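Local coordinates for protein 2-hydroxyisobutyryl-CoA synthetase (Aquincola tertiaricarbonis, PDB 6HDY) that belongs to the ANL superfamily of AMP-binding enzymes, built from a large AMP-binding domain and a smaller C-terminal domain, at residues A438-R441 and V442-L446; D472-E475 and V476-L480. All blocks are in the same frame, centred on the assembly; numbering follows the deposited sequence.

Contact 1 of 2, residues A438-R441 and V442-L446; sequences ASHR and VQTVL
The carbonyl oxygen His440 O is gripped twice by Thr444: the amide Thr444 N donates to it along the helix, and the hydroxyl Thr444 OG1 donates to the same His440 O at 2.7 Å. The hydroxyl reaches the oxygen from above its carbonyl plane, 48° out of it. With OG1 beside its own backbone N (chi1 -40°), the threonine folds back on the preceding turn, which suits a small β-branched alcohol on an exposed helix face. The same OG1 lies over one face of the His440 imidazole, displaced toward the rim, 3.5 Å from His440 NE2. On another flank Ser439 OG and Gln443 OE1 stand 3.4 Å apart. They turn to the segment beyond the helix, where Ala450 O takes a hydrogen bond from the serine and Arg449 donates one to the glutamine. Arg441 bends away to Glu437, a salt bridge one turn back, and to Gln392 O. Val442, buried, lies against Leu390, Leu413 and Leu415, a compact apolar branch fitted to the core. Regular i to i+4 bonds, such as Val442 N to Ala438 O at 3.1 Å, mark an α-helix; buried Val442 against exposed His440 and Thr444 makes it amphipathic, packed on helix 383-391 and the mixed sheet of the C-terminal domain.

Contact 2 of 2, residues D472-E475 and V476-L480; sequences DDRE and VFRAL
Two guanidinium groups meet where Arg474 and Arg478 run side by side and point the same way, their planes 63° apart. Arg474 NE lies over one face of the Arg478 group, 3.1 Å from Arg478 NH1, while Arg478 NH2 sits in plane at the edge of the Arg474 group, 3.1 Å from Arg474 NH2. All these nitrogens are donors, so no hydrogen bond joins them and the like charges probably repel; Glu407 offers Arg474 a long, weak ion pair. The Arg474 chain is extended from CG to NE and that of Arg478 bends at chi2 (-141°), which brings the two ends level on an exposed flank suited to long charged residues. At the start of the helix Asp473 OD1 accepts from Val476 N at 3.1 Å, from above the carboxylate plane, and more weakly from Glu475 N. Aspartate suits this place because its short carboxylate reaches the first amides, which have no acceptor from a preceding turn of the helix. Val476 CG2 rests on the same side chain, 3.6 Å from Asp473 OD1. The buried side chain of Phe477 packs on Val403 and Leu414, joining the helix to strands 399-403 and 413-419. Asp473 is thus a classic aspartate N-cap, opening the C-terminal α-helix 474-486.

Overall arrangement
Contact 1 and contact 2 lie in series on two helices of the C-terminal domain, their centres 21 Å apart and their nearest atoms about 13 Å apart, without touching. What connects them is the mixed sheet of strands 450-454, 413-419, 399-403 and 470-471. In contact 1, Val442 rests on Leu413 and Leu415 of strand 413-419; in contact 2, Phe477 and Leu480 rest on the intervening Leu414, consistent with helices on opposite faces of the sheet. None of the residues lining the (3s)-3-hydroxybutanoic acid pocket, from Tyr175 to Phe284, belongs to either contact. The pocket of the second ligand, the adenosine phosphoryl (3s)-3-oxidanylbutanoate, extends to residue 466, and contact 2 lies beyond it in sequence.

Contact 1 of 2, residues A438-R441 and V442-L446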
loop_
_atom_site.group_PDB
_atom_site.type_symbol
_atom_site.label_atom_id
_atom_site.label_comp_id
_atom_site.label_asym_id
_atom_site.label_seq_id
_atom_site.Cartn_x
_atom_site.Cartn_y
_atom_site.Cartn_z
ATOM N N ALA A 438 -14.218 -37.099 -6.920
ATOM C CA ALA A 438 -14.148 -35.705 -7.392
ATOM C C ALA A 438 -14.744 -35.659 -8.811
ATOM O O ALA A 438 -15.648 -34.865 -9.055
ATOM C CB ALA A 438 -12.702 -35.218 -7.412
ATOM N N SER A 439 -14.297 -36.575 -9.703
ATOM C CA SER A 439 -14.791 -36.756 -11.082
ATOM C C SER A 439 -16.325 -36.906 -11.114
ATOM O O SER A 439 -16.983 -36.119 -11.786
ATOM C CB SER A 439 -14.115 -37.961 -11.739
ATOM O OG SER A 439 -14.660 -38.246 -13.013
ATOM N N HIS A 440 -16.879 -37.844 -10.328
ATOM C CA HIS A 440 -18.318 -38.097 -10.224
ATOM C C HIS A 440 -19.089 -36.874 -9.760
ATOM O O HIS A 440 -20.044 -36.497 -10.428
ATOM C CB HIS A 440 -18.600 -39.296 -9.297
ATOM C CG HIS A 440 -20.059 -39.610 -9.104
ATOM N ND1 HIS A 440 -20.732 -40.484 -9.950
ATOM C CD2 HIS A 440 -20.917 -39.188 -8.140
ATOM C CE1 HIS A 440 -21.972 -40.556 -9.482
ATOM N NE2 HIS A 440 -22.132 -39.792 -8.395
ATOM N N ARG A 441 -18.692 -36.267 -8.619
ATOM C CA ARG A 441 -19.365 -35.101 -8.032
ATOM C C ARG A 441 -19.539 -33.988 -9.080
ATOM O O ARG A 441 -20.663 -33.539 -9.326
ATOM C CB ARG A 441 -18.610 -34.591 -6.779
ATOM C CG ARG A 441 -19.511 -34.222 -5.593
ATOM C CD ARG A 441 -19.343 -35.184 -4.416
ATOM N NE ARG A 441 -19.165 -34.493 -3.131
ATOM C CZ ARG A 441 -18.880 -35.098 -1.978
ATOM N NH1 ARG A 441 -18.742 -36.417 -1.925
ATOM N NH2 ARG A 441 -18.734 -34.385 -0.867
ATOM N N VAL A 442 -18.429 -33.613 -9.739
ATOM C CA VAL A 442 -18.346 -32.592 -10.790
ATOM C C VAL A 442 -19.267 -32.949 -11.967
ATOM O O VAL A 442 -19.981 -32.073 -12.456
ATOM C CB VAL A 442 -16.863 -32.357 -11.193
ATOM C CG1 VAL A 442 -16.734 -31.457 -12.417
ATOM C CG2 VAL A 442 -16.079 -31.765 -10.021
ATOM N N GLN A 443 -19.301 -34.253 -12.363
ATOM C CA GLN A 443 -20.167 -34.766 -13.431
ATOM C C GLN A 443 -21.638 -34.603 -13.069
ATOM O O GLN A 443 -22.409 -34.146 -13.900
ATOM C CB GLN A 443 -19.861 -36.238 -13.771
ATOM C CG GLN A 443 -18.560 -36.442 -14.547
ATOM C CD GLN A 443 -18.409 -37.822 -15.137
ATOM O OE1 GLN A 443 -17.364 -38.464 -14.994
ATOM N NE2 GLN A 443 -19.420 -38.284 -15.864
ATOM N N THR A 444 -22.017 -34.945 -11.825
ATOM C CA THR A 444 -23.386 -34.829 -11.314
ATOM C C THR A 444 -23.818 -33.351 -11.271
ATOM O O THR A 444 -24.975 -33.043 -11.580
ATOM C CB THR A 444 -23.474 -35.460 -9.906
ATOM O OG1 THR A 444 -22.705 -36.663 -9.863
ATOM C CG2 THR A 444 -24.910 -35.725 -9.457
ATOM N N VAL A 445 -22.888 -32.450 -10.892
ATOM C CA VAL A 445 -23.156 -31.021 -10.749
ATOM C C VAL A 445 -23.391 -30.344 -12.109
ATOM O O VAL A 445 -24.441 -29.720 -12.304
ATOM C CB VAL A 445 -22.063 -30.298 -9.886
ATOM C CG1 VAL A 445 -22.170 -28.776 -9.983
ATOM C CG2 VAL A 445 -22.128 -30.733 -8.420
ATOM N N LEU A 446 -22.415 -30.472 -13.031
ATOM C CA LEU A 446 -22.409 -29.830 -14.343
ATOM C C LEU A 446 -23.096 -30.605 -15.482
ATOM O O LEU A 446 -23.554 -29.980 -16.441
ATOM C CB LEU A 446 -20.966 -29.486 -14.756
ATOM C CG LEU A 446 -20.011 -28.906 -13.703
ATOM C CD1 LEU A 446 -18.613 -28.787 -14.275
ATOM C CD2 LEU A 446 -20.482 -27.537 -13.186
#

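Contact 2 of 2, residues D472-E475 and V476-L480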
loop_
_atom_site.group_PDB
_atom_site.type_symbol
_atom_site.label_atom_id
_atom_site.label_comp_id
_atom_site.label_asym_id
_atom_site.label_seq_id
_atom_site.Cartn_x
_atom_site.Cartn_y
_atom_site.Cartn_z
ATOM N N ASP A 472 -6.104 -21.767 -20.368
ATOM C CA ASP A 472 -6.787 -21.798 -21.662
ATOM C C ASP A 472 -5.867 -22.148 -22.876
ATOM O O ASP A 472 -6.269 -21.953 -24.021
ATOM C CB ASP A 472 -7.534 -20.455 -21.859
ATOM C CG ASP A 472 -8.142 -20.215 -23.235
ATOM O OD1 ASP A 472 -9.003 -21.021 -23.653
ATOM O OD2 ASP A 472 -7.699 -19.271 -23.924
ATOM N N ASP A 473 -4.698 -22.761 -22.626
ATOM C CA ASP A 473 -3.696 -23.150 -23.628
ATOM C C ASP A 473 -4.051 -24.469 -24.359
ATOM O O ASP A 473 -4.312 -25.489 -23.719
ATOM C CB ASP A 473 -2.318 -23.235 -22.939
ATOM C CG ASP A 473 -1.100 -23.293 -23.838
ATOM O OD1 ASP A 473 -0.944 -24.297 -24.563
ATOM O OD2 ASP A 473 -0.232 -22.405 -23.710
ATOM N N ARG A 474 -4.043 -24.434 -25.704
ATOM C CA ARG A 474 -4.336 -25.578 -26.579
ATOM C C ARG A 474 -3.282 -26.698 -26.459
ATOM O O ARG A 474 -3.647 -27.869 -26.509
ATOM C CB ARG A 474 -4.479 -25.117 -28.041
ATOM C CG ARG A 474 -5.230 -26.073 -28.964
ATOM C CD ARG A 474 -4.961 -25.710 -30.418
ATOM N NE ARG A 474 -5.591 -26.630 -31.368
ATOM C CZ ARG A 474 -5.512 -26.513 -32.692
ATOM N NH1 ARG A 474 -4.832 -25.513 -33.240
ATOM N NH2 ARG A 474 -6.114 -27.396 -33.477
ATOM N N GLU A 475 -1.989 -26.344 -26.312
ATOM C CA GLU A 475 -0.901 -27.316 -26.170
ATOM C C GLU A 475 -0.949 -28.007 -24.801
ATOM O O GLU A 475 -0.724 -29.215 -24.728
ATOM C CB GLU A 475 0.462 -26.656 -26.399
ATOM C CG GLU A 475 0.727 -26.292 -27.852
ATOM C CD GLU A 475 2.084 -25.668 -28.104
ATOM O OE1 GLU A 475 2.425 -24.672 -27.424
ATOM O OE2 GLU A 475 2.798 -26.164 -29.006
ATOM N N VAL A 476 -1.265 -27.241 -23.729
ATOM C CA VAL A 476 -1.377 -27.749 -22.356
ATOM C C VAL A 476 -2.570 -28.725 -22.273
ATOM O O VAL A 476 -2.448 -29.796 -21.668
ATOM C CB VAL A 476 -1.439 -26.593 -21.302
ATOM C CG1 VAL A 476 -1.683 -27.125 -19.898
ATOM C CG2 VAL A 476 -0.154 -25.770 -21.325
ATOM N N PHE A 477 -3.709 -28.344 -22.902
ATOM C CA PHE A 477 -4.943 -29.138 -22.968
ATOM C C PHE A 477 -4.696 -30.489 -23.653
ATOM O O PHE A 477 -5.081 -31.537 -23.115
ATOM C CB PHE A 477 -6.070 -28.357 -23.689
ATOM C CG PHE A 477 -7.370 -29.121 -23.831
ATOM C CD1 PHE A 477 -8.326 -29.096 -22.820
ATOM C CD2 PHE A 477 -7.637 -29.867 -24.976
ATOM C CE1 PHE A 477 -9.523 -29.812 -22.946
ATOM C CE2 PHE A 477 -8.829 -30.592 -25.090
ATOM C CZ PHE A 477 -9.761 -30.562 -24.070
ATOM N N ARG A 478 -4.068 -30.449 -24.852
ATOM C CA ARG A 478 -3.775 -31.642 -25.630
ATOM C C ARG A 478 -2.792 -32.546 -24.906
ATOM O O ARG A 478 -3.063 -33.739 -24.799
ATOM C CB ARG A 478 -3.343 -31.300 -27.061
ATOM C CG ARG A 478 -4.479 -30.637 -27.830
ATOM C CD ARG A 478 -4.561 -31.092 -29.254
ATOM N NE ARG A 478 -5.810 -30.659 -29.876
ATOM C CZ ARG A 478 -5.883 -29.945 -30.994
ATOM N NH1 ARG A 478 -4.775 -29.574 -31.626
ATOM N NH2 ARG A 478 -7.062 -29.605 -31.497
ATOM N N ALA A 479 -1.729 -31.964 -24.299
ATOM C CA ALA A 479 -0.733 -32.708 -23.520
ATOM C C ALA A 479 -1.367 -33.429 -22.338
ATOM O O ALA A 479 -1.051 -34.595 -22.104
ATOM C CB ALA A 479 0.365 -31.778 -23.030
ATOM N N LEU A 480 -2.291 -32.751 -21.626
ATOM C CA LEU A 480 -2.989 -33.308 -20.471
ATOM C C LEU A 480 -3.958 -34.430 -20.872
ATOM O O LEU A 480 -3.905 -35.501 -20.265
ATOM C CB LEU A 480 -3.666 -32.221 -19.621
ATOM C CG LEU A 480 -4.370 -32.674 -18.315
ATOM C CD1 LEU A 480 -3.434 -33.485 -17.392
ATOM C CD2 LEU A 480 -4.931 -31.498 -17.580
#